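Local coordinates for protein probable ferredoxin-dependent nitrite reductase NirA (Mycobacterium tuberculosis, PDB 1ZJ8) that probably catalyses the six-electron, ferredoxin-dependent reduction of sulfite to sulfide, using a siroheme coupled to a [4Fe-4S] cluster, at residues P475-A479 with R480-A484. Sequence-based numbering, arbitrary orientation.
Sequences PNSCA and RIQIA. With SRM (siroheme), chain E.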
loop_
_atom_site.group_PDB
_atom_site.type_symbol
_atom_site.label_atom_id
_atom_site.label_comp_id
_atom_site.label_asym_id
_atom_site.label_seq_id
_atom_site.Cartn_x
_atom_site.Cartn_y
_atom_site.Cartn_z
ATOM N N PRO A 475 14.277 2.402 4.705
ATOM C CA PRO A 475 14.426 1.221 3.825
ATOM C C PRO A 475 13.241 0.241 3.757
ATOM O O PRO A 475 13.250 -0.640 2.874
ATOM C CB PRO A 475 15.683 0.512 4.380
ATOM C CG PRO A 475 16.238 1.411 5.421
ATOM C CD PRO A 475 15.125 2.282 5.905
ATOM N N ASN A 476 12.253 0.399 4.650
ATOM C CA ASN A 476 11.033 -0.443 4.653
ATOM C C ASN A 476 10.261 -0.446 3.311
ATOM O O ASN A 476 9.539 -1.384 3.033
ATOM C CB ASN A 476 10.078 -0.046 5.807
ATOM C CG ASN A 476 10.603 -0.459 7.218
ATOM O OD1 ASN A 476 11.177 -1.537 7.389
ATOM N ND2 ASN A 476 10.372 0.395 8.225
ATOM N N SER A 477 10.413 0.603 2.501
ATOM C CA SER A 477 9.894 0.652 1.122
ATOM C C SER A 477 8.350 0.667 1.013
ATOM O O SER A 477 7.787 0.038 0.118
ATOM C CB SER A 477 10.489 -0.505 0.303
ATOM O OG SER A 477 10.637 -0.163 -1.057
ATOM N N CYS A 478 7.688 1.411 1.904
ATOM C CA CYS A 478 6.228 1.561 1.908
ATOM C C CYS A 478 5.651 2.187 0.661
ATOM O O CYS A 478 4.501 1.934 0.319
ATOM C CB CYS A 478 5.792 2.446 3.070
ATOM S SG CYS A 478 6.024 1.720 4.735
ATOM N N ALA A 479 6.434 3.065 0.028
ATOM C CA ALA A 479 6.045 3.712 -1.217
ATOM C C ALA A 479 6.800 3.078 -2.364
ATOM O O ALA A 479 7.010 3.714 -3.389
ATOM C CB ALA A 479 6.312 5.208 -1.154
ATOM N N ARG A 480 7.209 1.821 -2.187
ATOM C CA ARG A 480 7.725 0.991 -3.277
ATOM C C ARG A 480 8.955 1.568 -4.002
ATOM O O ARG A 480 8.877 1.988 -5.146
ATOM C CB ARG A 480 6.567 0.663 -4.252
ATOM C CG ARG A 480 5.727 -0.590 -3.827
ATOM C CD ARG A 480 4.289 -0.322 -3.406
ATOM N NE ARG A 480 3.418 -0.137 -4.560
ATOM C CZ ARG A 480 2.094 -0.002 -4.505
ATOM N NH1 ARG A 480 1.429 -0.047 -3.349
ATOM N NH2 ARG A 480 1.430 0.181 -5.637
ATOM N N ILE A 481 10.095 1.543 -3.313
ATOM C CA ILE A 481 11.387 2.048 -3.817
ATOM C C ILE A 481 11.893 1.349 -5.092
ATOM O O ILE A 481 12.332 1.990 -6.065
ATOM C CB ILE A 481 12.513 1.814 -2.771
ATOM C CG1 ILE A 481 12.204 2.494 -1.444
ATOM C CG2 ILE A 481 13.871 2.320 -3.313
ATOM C CD1 ILE A 481 13.018 1.988 -0.293
ATOM N N GLN A 482 11.850 0.023 -5.060
ATOM C CA GLN A 482 12.619 -0.777 -5.996
ATOM C C GLN A 482 11.880 -0.974 -7.287
ATOM O O GLN A 482 12.396 -1.625 -8.193
ATOM C CB GLN A 482 12.987 -2.149 -5.397
ATOM C CG GLN A 482 13.758 -2.113 -4.067
ATOM C CD GLN A 482 12.838 -2.018 -2.871
ATOM O OE1 GLN A 482 11.705 -1.548 -2.986
ATOM N NE2 GLN A 482 13.315 -2.476 -1.712
ATOM N N ILE A 483 10.675 -0.427 -7.387
ATOM C CA ILE A 483 9.876 -0.638 -8.588
ATOM C C ILE A 483 9.438 0.686 -9.189
ATOM O O ILE A 483 8.353 0.785 -9.751
ATOM C CB ILE A 483 8.678 -1.579 -8.294
ATOM C CG1 ILE A 483 7.746 -0.980 -7.234
ATOM C CG2 ILE A 483 9.183 -2.932 -7.826
ATOM C CD1 ILE A 483 6.631 -1.891 -6.836
ATOM N N ALA A 484 10.294 1.695 -9.074
ATOM C CA ALA A 484 10.037 3.017 -9.639
ATOM C C ALA A 484 11.091 3.236 -10.663
ATOM O O ALA A 484 12.164 2.681 -10.545
ATOM C CB ALA A 484 10.159 4.080 -8.570
HETATM FE FE SRM E . 3.967 0.141 5.619
HETATM C CHA SRM E . 5.512 0.021 8.664
HETATM C CHB SRM E . 3.249 3.372 6.128
HETATM C CHC SRM E . 2.456 0.236 2.739
HETATM C CHD SRM E . 6.368 -1.971 4.313
HETATM N NA SRM E . 4.139 1.380 7.179
HETATM C C1A SRM E . 4.683 1.129 8.390
HETATM C C2A SRM E . 4.329 2.142 9.434
HETATM C CMA SRM E . 3.183 1.637 10.256
HETATM C CDA SRM E . 5.517 2.583 10.243
HETATM C CEA SRM E . 5.701 2.063 11.634
HETATM O O3A SRM E . 5.861 0.850 11.797
HETATM O O4A SRM E . 5.687 2.829 12.609
HETATM C C3A SRM E . 3.912 3.282 8.569
HETATM C CAA SRM E . 2.747 4.059 9.084
HETATM C CBA SRM E . 3.390 5.137 9.916
HETATM C CCA SRM E . 2.573 6.388 9.892
HETATM O O1A SRM E . 2.047 6.745 8.816
HETATM O O2A SRM E . 2.427 7.025 10.963
HETATM C C4A SRM E . 3.736 2.655 7.228
HETATM N NB SRM E . 2.903 1.516 4.702
HETATM C C1B SRM E . 2.639 2.785 5.023
HETATM C C2B SRM E . 1.649 3.476 4.128
HETATM C CMB SRM E . 0.684 4.376 4.847
HETATM C CDB SRM E . 2.429 4.305 3.163
HETATM C CEB SRM E . 1.679 5.112 2.163
HETATM O O3B SRM E . 1.663 6.362 2.185
HETATM O O4B SRM E . 1.058 4.487 1.303
HETATM C C3B SRM E . 1.043 2.265 3.453
HETATM C CAB SRM E . -0.108 1.718 4.256
HETATM C CBB SRM E . -1.074 0.954 3.404
HETATM C CCB SRM E . -2.071 0.235 4.266
HETATM O O1B SRM E . -3.213 0.666 4.402
HETATM O O2B SRM E . -1.782 -0.816 4.830
HETATM C C4B SRM E . 2.165 1.277 3.622
HETATM N NC SRM E . 4.398 -0.586 3.881
HETATM C C1C SRM E . 3.557 -0.602 2.827
HETATM C C2C SRM E . 4.085 -1.223 1.703
HETATM C CDC SRM E . 3.595 -1.219 0.294
HETATM C CEC SRM E . 2.596 -2.203 -0.176
HETATM O O3C SRM E . 2.007 -2.940 0.646
HETATM O O4C SRM E . 2.415 -2.240 -1.402
HETATM C C3C SRM E . 5.226 -1.796 2.180
HETATM C CAC SRM E . 6.081 -2.589 1.247
HETATM C CBC SRM E . 5.608 -3.931 0.729
HETATM C CCC SRM E . 5.848 -4.980 1.800
HETATM O O1C SRM E . 5.154 -4.993 2.852
HETATM O O2C SRM E . 6.778 -5.801 1.590
HETATM C C4C SRM E . 5.362 -1.459 3.502
HETATM N ND SRM E . 5.396 -1.046 6.423
HETATM C C1D SRM E . 6.339 -1.647 5.681
HETATM C C2D SRM E . 7.441 -1.950 6.502
HETATM C CAD SRM E . 8.370 -3.120 6.229
HETATM C CBD SRM E . 8.065 -4.441 6.865
HETATM C CCD SRM E . 8.836 -5.694 6.566
HETATM O O1D SRM E . 8.212 -6.619 5.998
HETATM O O2D SRM E . 10.054 -5.804 6.870
HETATM C C3D SRM E . 7.119 -1.504 7.773
HETATM C CDD SRM E . 7.756 -1.987 9.047
HETATM C CED SRM E . 7.425 -3.319 9.682
HETATM O O3D SRM E . 6.447 -3.976 9.322
HETATM O O4D SRM E . 8.129 -3.792 10.586
HETATM C C4D SRM E . 5.851 -0.949 7.710
#
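Ser477 turns its hydroxyl into the bend formed by Arg480, Ile481 and Gln482, and two hydrogen bonds grip that one oxygen. Ser477 OG gives its proton to Gln482 OE1 at 2.6 Å, approaching the amide 29° out of the carbonyl plane, and accepts the backbone N-H of Ile481, with N 2.9 Å from OG. The glutamine amide reaches back over the serine because its chain bends at chi2 (86°). Alongside, the Ile481 branch ending in CD1 lies against Ser477, CD1 coming 3.6 Å from CB, so the buried hydroxyl is paired and partly covered by aliphatic carbon. A type I turn from Ser477 to Arg480 brings the two parts together, Arg480 N bonding to Ser477 O.

On the cofactor side, Cys478 points away from this bend, and its SG, 2.7 Å from the siroheme FE, is also a ligand of the [4Fe-4S] cluster. It is the shared cysteine that couples the two cofactors in siroheme sulfite and nitrite reductases. Asn476 lies over the face of the pyrrole ring that carries C2D, on the same side of the macrocycle as Cys478, with CB 3.3 Å from siroheme C2D. The Arg480 chain, bent at chi2 and chi3, brings its guanidinium obliquely to a siroheme carboxylate, where NH1 makes a weak bond of 3.1 Å to O4C. The carbonyl oxygens of Asp140 and Pro388 take further guanidinium N-H groups, and Tyr389 adds a cation-pi contact, probably steadying the positive charge beside the carboxylate.

The turn follows strand 469-472 and leads into strand 486-494, two parallel neighbours in a mixed sheet. Asn470 and Asn472 of the first strand hydrogen-bond to Arg480 O and Ala479 N, while Pro475 and Ile481 pack on Lys489 of the second.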